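Local coordinates for uncharacterized protein TCIL3000_10_9440 (Trypanosoma congolense, PDB 5KMX) that is of unknown function but is an insect-stage surface antigen with a bilobed ectodomain, and may act as a sensor, at residues Ser178-Phe183 with Ala211-Thr216. Numbering follows the deposited sequence.
Sequences SALYPF and AFQQLT
Gln213 and Tyr181 make the polar link of this contact: the backbone N of Tyr181 donates to Gln213 OE1 at 2.9 Å, with an N-H...O angle of 154°. The donor stands above the amide plane of Gln213, 40° out of it. A bend at chi2 (-81°) in the Gln213 chain turns the carboxamide along the loop, where a backbone N-H needs an acceptor; glutamine suits the place because it is long enough to reach from the helix and carries an uncharged acceptor. Next to it, Gln214 OE1 hydrogen-bonds Tyr176 OH.

Within 178-183 the chain folds back on itself. Ser178 OG accepts from Leu180 N at 3.2 Å, an ST turn, and also bonds to Ser187 O, while the cis peptide bond before Pro182 fits a type VI turn, with a weak bond from Phe183 N to Leu180 O. This compact loop, between strands 169-172 and 189-191, packs on helix 208-216, the last of the modelled ectodomain, in one lobe.

The rest of the interface is van der Waals packing. One face of the Phe183 ring lies against Tyr181 CA, and its CZ end reaches the helix, so a large flat apolar side chain suits the place. Gln214 N sits at the ring edge, 3.5 Å from CZ; Gln213 CB is 3.8 Å from the same CZ. Tyr176 packs edge-to-face with this ring. Leu180 runs beside Gln213, its CD2 3.3 Å from NE2, and reaches on to Phe209 and Tyr159. The backbone brings Tyr181 CB to 3.5 Å from Gln213 O, and the Tyr181 side chain also touches Glu217.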
# COMPACT_ATOMS: atom_id res chain seq x y z
N SER A 178 -6.47 -1.06 -3.73
CA SER A 178 -5.02 -1.06 -3.52
C SER A 178 -4.50 -2.49 -3.45
O SER A 178 -5.28 -3.44 -3.33
CB SER A 178 -4.66 -0.31 -2.24
OG SER A 178 -3.28 -0.43 -1.96
N ALA A 179 -3.18 -2.65 -3.53
CA ALA A 179 -2.56 -3.96 -3.43
C ALA A 179 -2.26 -4.31 -1.98
O ALA A 179 -2.05 -5.48 -1.64
CB ALA A 179 -1.28 -4.01 -4.25
N LEU A 180 -2.25 -3.29 -1.12
CA LEU A 180 -2.00 -3.49 0.30
C LEU A 180 -3.30 -3.65 1.08
O LEU A 180 -4.26 -2.91 0.85
CB LEU A 180 -1.20 -2.30 0.87
CG LEU A 180 0.13 -1.95 0.20
CD1 LEU A 180 0.67 -0.67 0.80
CD2 LEU A 180 1.13 -3.09 0.35
N TYR A 181 -3.32 -4.61 2.00
CA TYR A 181 -4.42 -4.74 2.96
C TYR A 181 -4.53 -3.43 3.72
O TYR A 181 -3.51 -2.82 4.04
CB TYR A 181 -4.15 -5.90 3.92
CG TYR A 181 -5.21 -6.09 4.99
CD1 TYR A 181 -5.21 -5.31 6.14
CD2 TYR A 181 -6.19 -7.06 4.86
CE1 TYR A 181 -6.17 -5.48 7.12
CE2 TYR A 181 -7.16 -7.24 5.83
CZ TYR A 181 -7.14 -6.45 6.96
OH TYR A 181 -8.10 -6.63 7.93
N PRO A 182 -5.76 -2.97 4.01
CA PRO A 182 -7.09 -3.52 3.75
C PRO A 182 -7.65 -3.18 2.36
O PRO A 182 -8.85 -3.31 2.14
CB PRO A 182 -7.94 -2.87 4.84
CG PRO A 182 -7.30 -1.56 5.06
CD PRO A 182 -5.83 -1.78 4.88
N PHE A 183 -6.78 -2.74 1.45
CA PHE A 183 -7.13 -2.55 0.04
C PHE A 183 -8.11 -1.41 -0.20
O PHE A 183 -8.93 -1.47 -1.12
CB PHE A 183 -7.72 -3.85 -0.53
CG PHE A 183 -6.91 -5.08 -0.20
CD1 PHE A 183 -5.63 -5.23 -0.71
CD2 PHE A 183 -7.42 -6.07 0.62
CE1 PHE A 183 -4.88 -6.35 -0.41
CE2 PHE A 183 -6.68 -7.19 0.92
CZ PHE A 183 -5.41 -7.33 0.40
N ALA A 211 -2.54 -11.62 -2.69
CA ALA A 211 -3.02 -12.81 -1.99
C ALA A 211 -2.31 -12.93 -0.65
O ALA A 211 -2.93 -13.28 0.36
CB ALA A 211 -2.79 -14.05 -2.83
N PHE A 212 -1.02 -12.65 -0.65
CA PHE A 212 -0.24 -12.61 0.58
C PHE A 212 -0.87 -11.59 1.51
O PHE A 212 -1.29 -11.92 2.62
CB PHE A 212 1.23 -12.26 0.29
CG PHE A 212 2.16 -12.45 1.46
CD1 PHE A 212 1.74 -13.06 2.63
CD2 PHE A 212 3.47 -12.00 1.39
CE1 PHE A 212 2.61 -13.23 3.70
CE2 PHE A 212 4.34 -12.16 2.45
CZ PHE A 212 3.91 -12.78 3.60
N GLN A 213 -0.97 -10.35 1.04
CA GLN A 213 -1.56 -9.25 1.81
C GLN A 213 -2.93 -9.58 2.39
O GLN A 213 -3.20 -9.30 3.55
CB GLN A 213 -1.67 -8.01 0.92
CG GLN A 213 -0.35 -7.28 0.71
CD GLN A 213 0.02 -6.37 1.86
OE1 GLN A 213 -0.83 -5.97 2.66
NE2 GLN A 213 1.30 -6.02 1.96
N GLN A 214 -3.80 -10.17 1.57
CA GLN A 214 -5.16 -10.47 1.98
C GLN A 214 -5.21 -11.54 3.07
O GLN A 214 -5.67 -11.28 4.19
CB GLN A 214 -6.00 -10.93 0.78
CG GLN A 214 -7.45 -11.23 1.12
CD GLN A 214 -8.25 -11.70 -0.09
OE1 GLN A 214 -9.08 -10.97 -0.62
NE2 GLN A 214 -7.99 -12.93 -0.52
N LEU A 215 -4.74 -12.73 2.73
CA LEU A 215 -4.81 -13.88 3.62
C LEU A 215 -4.08 -13.65 4.94
O LEU A 215 -4.37 -14.29 5.95
CB LEU A 215 -4.23 -15.11 2.93
CG LEU A 215 -4.89 -15.49 1.60
CD1 LEU A 215 -4.04 -16.51 0.86
CD2 LEU A 215 -6.30 -16.02 1.83
N THR A 216 -3.12 -12.73 4.91
CA THR A 216 -2.21 -12.53 6.02
C THR A 216 -2.43 -11.22 6.77
O THR A 216 -2.40 -11.19 8.00
CB THR A 216 -0.75 -12.56 5.53
OG1 THR A 216 -0.42 -13.88 5.07
CG2 THR A 216 0.18 -12.16 6.61